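Local coordinates for glycerate dehydrogenase (Bacillus sp. 5mfcol3.1, PDB 6P2I), which reduces acyclic imino acids with NADPH as cofactor and carries the NAD-binding domain of D-isomer-specific 2-hydroxyacid dehydrogenases, at residues Ser44-Ile49 with Ile63-Tyr68; Glu104-Leu109 with Val223-Cys228. One frame throughout, in Å; residues are numbered along the deposited sequence.

Contact 1 (Ser44-Ile49 with Ile63-Tyr68); sequences STDIAI and ISRLKY
R65 reaches across to D46 and holds its carboxylate side-on with two nitrogens. NE of R65 donates to OD1 of D46 at 3.0 Å and NH2 of R65 to OD2 of D46 at the same distance, both bonds nearly straight. The carboxylate oxygens lie close to the guanidinium plane, whereas the nitrogens stand well above the carboxylate plane; the two groups are turned 52° to each other, so the salt bridge is not coplanar. With CG anti to the backbone N (chi1 178°), R65 runs fully extended past T45 O to reach its partner, and S44 O lies over one face of the guanidinium. A water also links D46 OD1 to R65 O. Beneath this exposed arm the backbones join: K67 N donates to D46 O (3.0 Å), Y68 N adds a weak second bond to that oxygen, and A48 N donates to Y68 O (2.8 Å). On the buried side, CD1 of L66 packs 3.7 Å from CB of A48, while I47 CG2 meets CD2 of the Y68 ring obliquely. Farther out, K2 N binds D46 OD2, S92 OG holds the Y68 hydroxyl, and Y297 stacks on its ring. I47 and Y68 thus pair where strands 47-50 and 68-71 begin side by side, parallel neighbours joined by a beta-alpha-beta crossover in the flavodoxin-like sheet of the N-terminal domain.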
# COMPACT_ATOMS: atom_id res chain seq x y z
N SER A 44 26.79 -17.91 -31.62
CA SER A 44 28.20 -17.93 -31.25
C SER A 44 28.42 -18.42 -29.83
O SER A 44 29.52 -18.26 -29.28
CB SER A 44 28.80 -16.54 -31.44
OG SER A 44 28.63 -16.10 -32.78
N THR A 45 27.41 -19.03 -29.23
CA THR A 45 27.45 -19.39 -27.82
C THR A 45 26.80 -20.75 -27.63
O THR A 45 26.04 -21.23 -28.47
CB THR A 45 26.76 -18.30 -26.98
OG1 THR A 45 27.14 -18.44 -25.60
CG2 THR A 45 25.24 -18.36 -27.10
N ASP A 46 27.13 -21.38 -26.50
CA ASP A 46 26.51 -22.65 -26.15
C ASP A 46 25.34 -22.47 -25.20
O ASP A 46 24.30 -23.11 -25.37
CB ASP A 46 27.55 -23.58 -25.54
CG ASP A 46 28.76 -23.75 -26.43
OD1 ASP A 46 28.60 -24.32 -27.53
OD2 ASP A 46 29.84 -23.27 -26.04
N ILE A 47 25.49 -21.58 -24.21
CA ILE A 47 24.40 -21.13 -23.35
C ILE A 47 24.18 -19.66 -23.61
O ILE A 47 25.15 -18.89 -23.73
CB ILE A 47 24.73 -21.37 -21.86
CG1 ILE A 47 24.99 -22.85 -21.59
CG2 ILE A 47 23.61 -20.82 -20.97
CD1 ILE A 47 25.48 -23.13 -20.17
N ALA A 48 22.92 -19.25 -23.75
CA ALA A 48 22.57 -17.85 -23.90
C ALA A 48 21.66 -17.43 -22.76
O ALA A 48 20.87 -18.23 -22.26
CB ALA A 48 21.88 -17.57 -25.23
N ILE A 49 21.78 -16.16 -22.37
CA ILE A 49 20.91 -15.52 -21.37
C ILE A 49 20.28 -14.31 -22.04
O ILE A 49 20.97 -13.54 -22.72
CB ILE A 49 21.69 -15.09 -20.12
CG1 ILE A 49 22.49 -16.26 -19.55
CG2 ILE A 49 20.70 -14.51 -19.06
CD1 ILE A 49 23.68 -15.82 -18.72
N ILE A 63 19.55 -20.03 -36.33
CA ILE A 63 20.49 -20.19 -35.23
C ILE A 63 21.20 -21.54 -35.35
O ILE A 63 20.60 -22.55 -35.73
CB ILE A 63 19.76 -20.07 -33.88
CG1 ILE A 63 19.32 -18.62 -33.66
CG2 ILE A 63 20.64 -20.54 -32.72
CD1 ILE A 63 18.48 -18.41 -32.42
N SER A 64 22.49 -21.55 -35.04
CA SER A 64 23.26 -22.77 -34.90
C SER A 64 23.99 -22.75 -33.56
O SER A 64 23.98 -21.74 -32.84
CB SER A 64 24.25 -22.95 -36.06
OG SER A 64 25.22 -21.91 -36.07
N ARG A 65 24.59 -23.89 -33.22
CA ARG A 65 25.43 -24.10 -32.04
C ARG A 65 24.67 -24.05 -30.72
O ARG A 65 24.84 -24.94 -29.88
CB ARG A 65 26.57 -23.09 -32.01
CG ARG A 65 27.45 -23.22 -30.79
CD ARG A 65 28.66 -22.30 -30.85
NE ARG A 65 29.44 -22.35 -29.61
CZ ARG A 65 30.56 -21.65 -29.42
NH1 ARG A 65 31.02 -20.86 -30.38
NH2 ARG A 65 31.22 -21.75 -28.27
N LEU A 66 23.83 -23.03 -30.53
CA LEU A 66 23.13 -22.81 -29.27
C LEU A 66 22.43 -24.07 -28.78
O LEU A 66 21.70 -24.72 -29.53
CB LEU A 66 22.11 -21.68 -29.44
CG LEU A 66 21.28 -21.32 -28.20
CD1 LEU A 66 22.20 -20.76 -27.13
CD2 LEU A 66 20.19 -20.34 -28.57
N LYS A 67 22.62 -24.40 -27.49
CA LYS A 67 21.95 -25.55 -26.91
C LYS A 67 21.03 -25.22 -25.75
O LYS A 67 20.12 -26.01 -25.46
CB LYS A 67 22.98 -26.59 -26.42
CG LYS A 67 23.74 -27.30 -27.55
CD LYS A 67 22.78 -27.92 -28.55
CE LYS A 67 22.00 -29.07 -27.91
NZ LYS A 67 20.91 -29.58 -28.80
N TYR A 68 21.21 -24.07 -25.09
CA TYR A 68 20.49 -23.77 -23.85
C TYR A 68 20.28 -22.27 -23.75
O TYR A 68 21.24 -21.50 -23.84
CB TYR A 68 21.28 -24.29 -22.64
CG TYR A 68 20.57 -24.16 -21.30
CD1 TYR A 68 19.19 -24.33 -21.17
CD2 TYR A 68 21.31 -23.89 -20.15
CE1 TYR A 68 18.57 -24.22 -19.90
CE2 TYR A 68 20.71 -23.79 -18.92
CZ TYR A 68 19.36 -23.96 -18.79
OH TYR A 68 18.81 -23.84 -17.52
O HOH W 1 26.71 -25.90 -28.17

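Contact 2 (Glu104-Leu109 with Val223-Cys228); sequences EHVFAL and VLINTC. With NAP (NADP nicotinamide-adenine-dinucleotide phosphate), chain C.
T227, whose methyl packs against helix residue V106, offers its backbone O to the nicotinamide carboxamide of the bound cofactor: N7N donates to T227 O at 2.8 Å, with a nearly straight N-H...O angle of 167°. C228 follows at the ribose, its SG lying 3.5 Å from O4D of the cofactor. Behind this polar edge the contact with the helix is wholly apolar, and no hydrogen bond joins the two segments. CG2 of T227, beside the backbone N and anti to the carbonyl carbon, meets CG2 of V106 at 3.9 Å, the two side chains crossing at about a right angle. The same methyl comes to the edge of the H105 imidazole, near the ring plane, while NE2 of that ring is bonded to T272 OG1. Two residues earlier, inside the strand, I225 uses two branches: CG2 sits 4.1 Å from CG1 of V106 and 4.0 Å from CD1 of L109, and CD1 of I225 lies 3.9 Å from CB of L109. Chi1 of I225 (-54°) sets CG2 anti to the backbone N, and the bend at chi2 (-63°) carries CD1 to L109. The turn after the strand is shaped by N226: its OD1 accepts from C228 N at 2.9 Å in an Asx turn, and its ND2 donates to the main-chain O of R229, a residue of the D-arginine pocket. On another part of the helix, E104 binds backbone amides of I140 and R141 of the second subunit. Buried methyl packing therefore backs the strand end, while a main-chain carbonyl beyond it recognises the carboxamide, an arrangement that would help fix the rotation of the nicotinamide ring.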
# COMPACT_ATOMS: atom_id res chain seq x y z
N GLU A 104 4.02 -7.84 -2.91
CA GLU A 104 3.93 -6.60 -2.14
C GLU A 104 3.50 -5.44 -3.02
O GLU A 104 2.75 -4.56 -2.57
CB GLU A 104 5.26 -6.30 -1.45
CG GLU A 104 5.54 -7.26 -0.31
CD GLU A 104 6.78 -6.92 0.51
OE1 GLU A 104 7.26 -5.77 0.45
OE2 GLU A 104 7.26 -7.83 1.21
N HIS A 105 3.93 -5.43 -4.29
CA HIS A 105 3.51 -4.36 -5.18
C HIS A 105 2.02 -4.38 -5.44
O HIS A 105 1.42 -3.32 -5.66
CB HIS A 105 4.26 -4.48 -6.51
CG HIS A 105 4.32 -3.21 -7.28
ND1 HIS A 105 5.20 -2.19 -6.97
CD2 HIS A 105 3.65 -2.80 -8.38
CE1 HIS A 105 5.06 -1.21 -7.85
NE2 HIS A 105 4.12 -1.55 -8.71
N VAL A 106 1.40 -5.56 -5.45
CA VAL A 106 -0.05 -5.62 -5.61
C VAL A 106 -0.72 -4.79 -4.52
O VAL A 106 -1.65 -4.02 -4.78
CB VAL A 106 -0.54 -7.08 -5.58
CG1 VAL A 106 -2.06 -7.14 -5.45
CG2 VAL A 106 -0.08 -7.85 -6.82
N PHE A 107 -0.24 -4.94 -3.28
CA PHE A 107 -0.83 -4.18 -2.18
C PHE A 107 -0.41 -2.72 -2.23
O PHE A 107 -1.22 -1.85 -1.90
CB PHE A 107 -0.47 -4.84 -0.85
CG PHE A 107 -1.23 -6.11 -0.63
CD1 PHE A 107 -0.77 -7.32 -1.15
CD2 PHE A 107 -2.44 -6.09 0.04
CE1 PHE A 107 -1.49 -8.47 -0.98
CE2 PHE A 107 -3.17 -7.25 0.22
CZ PHE A 107 -2.69 -8.44 -0.28
N ALA A 108 0.81 -2.42 -2.68
CA ALA A 108 1.18 -1.03 -2.92
C ALA A 108 0.21 -0.36 -3.87
O ALA A 108 -0.30 0.74 -3.61
CB ALA A 108 2.62 -0.95 -3.46
N LEU A 109 -0.08 -1.01 -5.00
CA LEU A 109 -1.00 -0.44 -5.98
C LEU A 109 -2.42 -0.37 -5.44
O LEU A 109 -3.11 0.64 -5.63
CB LEU A 109 -0.98 -1.27 -7.26
CG LEU A 109 0.28 -1.13 -8.09
CD1 LEU A 109 0.26 -2.18 -9.21
CD2 LEU A 109 0.41 0.28 -8.66
N VAL A 223 -11.64 -2.73 -7.66
CA VAL A 223 -10.29 -2.29 -8.02
C VAL A 223 -9.62 -3.42 -8.78
O VAL A 223 -9.63 -4.58 -8.33
CB VAL A 223 -9.45 -1.92 -6.78
CG1 VAL A 223 -7.99 -1.70 -7.18
CG2 VAL A 223 -10.02 -0.67 -6.11
N LEU A 224 -9.05 -3.09 -9.93
CA LEU A 224 -8.36 -4.04 -10.78
C LEU A 224 -6.86 -3.77 -10.72
O LEU A 224 -6.43 -2.63 -10.89
CB LEU A 224 -8.86 -3.93 -12.22
CG LEU A 224 -8.14 -4.76 -13.27
CD1 LEU A 224 -8.25 -6.24 -12.96
CD2 LEU A 224 -8.71 -4.43 -14.66
N ILE A 225 -6.08 -4.81 -10.43
CA ILE A 225 -4.63 -4.73 -10.35
C ILE A 225 -4.03 -5.60 -11.45
O ILE A 225 -4.41 -6.76 -11.59
CB ILE A 225 -4.11 -5.17 -8.97
CG1 ILE A 225 -4.79 -4.39 -7.83
CG2 ILE A 225 -2.58 -5.05 -8.91
CD1 ILE A 225 -4.50 -2.89 -7.85
N ASN A 226 -3.10 -5.04 -12.23
CA ASN A 226 -2.39 -5.84 -13.23
C ASN A 226 -0.89 -5.65 -13.09
O ASN A 226 -0.34 -4.63 -13.51
CB ASN A 226 -2.86 -5.51 -14.64
CG ASN A 226 -2.34 -6.52 -15.64
OD1 ASN A 226 -1.91 -7.61 -15.26
ND2 ASN A 226 -2.35 -6.16 -16.93
N THR A 227 -0.22 -6.64 -12.49
CA THR A 227 1.24 -6.72 -12.53
C THR A 227 1.72 -7.63 -13.65
O THR A 227 2.90 -7.98 -13.68
CB THR A 227 1.80 -7.22 -11.20
OG1 THR A 227 1.21 -8.49 -10.86
CG2 THR A 227 1.47 -6.26 -10.06
N CYS A 228 0.83 -8.04 -14.56
CA CYS A 228 1.21 -8.85 -15.71
C CYS A 228 1.10 -8.02 -16.98
O CYS A 228 0.97 -6.79 -16.94
CB CYS A 228 0.34 -10.11 -15.76
SG CYS A 228 0.62 -11.23 -14.37
PA NAP C . 3.20 -19.40 -12.42
O1A NAP C . 3.49 -20.16 -13.70
O2A NAP C . 3.76 -19.91 -11.12
O5B NAP C . 1.62 -19.31 -12.26
C5B NAP C . 0.77 -19.05 -13.38
C4B NAP C . -0.66 -19.25 -12.92
O4B NAP C . -1.52 -18.89 -14.00
C3B NAP C . -0.97 -20.71 -12.58
O3B NAP C . -2.01 -20.76 -11.58
C2B NAP C . -1.54 -21.25 -13.87
O2B NAP C . -2.40 -22.37 -13.68
C1B NAP C . -2.33 -20.03 -14.31
N9A NAP C . -2.67 -20.11 -15.74
C8A NAP C . -1.83 -20.34 -16.77
N7A NAP C . -2.52 -20.36 -17.94
C5A NAP C . -3.82 -20.15 -17.64
C6A NAP C . -5.08 -20.04 -18.40
N6A NAP C . -5.08 -20.18 -19.75
N1A NAP C . -6.21 -19.80 -17.70
C2A NAP C . -6.22 -19.66 -16.36
N3A NAP C . -5.11 -19.74 -15.59
C4A NAP C . -3.91 -19.98 -16.19
O3 NAP C . 3.61 -17.87 -12.73
PN NAP C . 4.07 -16.74 -11.68
O1N NAP C . 5.48 -17.00 -11.21
O2N NAP C . 2.99 -16.57 -10.63
O5D NAP C . 4.11 -15.47 -12.65
C5D NAP C . 2.93 -15.03 -13.33
C4D NAP C . 3.24 -13.88 -14.27
O4D NAP C . 3.66 -12.75 -13.50
C3D NAP C . 4.42 -14.12 -15.20
O3D NAP C . 4.06 -14.88 -16.36
C2D NAP C . 4.87 -12.70 -15.53
O2D NAP C . 4.27 -12.29 -16.76
C1D NAP C . 4.35 -11.86 -14.36
N1N NAP C . 5.47 -11.23 -13.65
C2N NAP C . 5.50 -9.89 -13.50
C3N NAP C . 6.55 -9.25 -12.85
C7N NAP C . 6.57 -7.75 -12.73
O7N NAP C . 7.62 -7.19 -12.44
N7N NAP C . 5.46 -7.04 -12.98
C4N NAP C . 7.59 -10.03 -12.34
C5N NAP C . 7.56 -11.42 -12.51
C6N NAP C . 6.47 -11.99 -13.16
P2B NAP C . -1.87 -23.89 -13.59
O1X NAP C . -1.05 -24.11 -14.85
O2X NAP C . -1.03 -23.95 -12.35
O3X NAP C . -3.15 -24.69 -13.49

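From the N terminus, contact 1 comes first: segment 44-49 meets 63-68 after a short excursion through helix 57-60, closing a local loop inside the N-terminal sheet. The chain then completes strand 68-71 and adds strand 90-92 before entering helix 99-114, where contact 2 opens. Its partner, strand 223-226, arrives only after 113 further residues, which supply strands 144-148, 167-171 and 195-198 of the cofactor-binding sheet. The two loops follow in series, neither nesting nor crossing. Their centres are 36 Å apart, with nearest atoms about 20 Å apart: contact 1 joins neighbouring strands within one domain, contact 2 a helix to an inner strand of the cofactor-binding sheet, beside the nicotinamide, in the other.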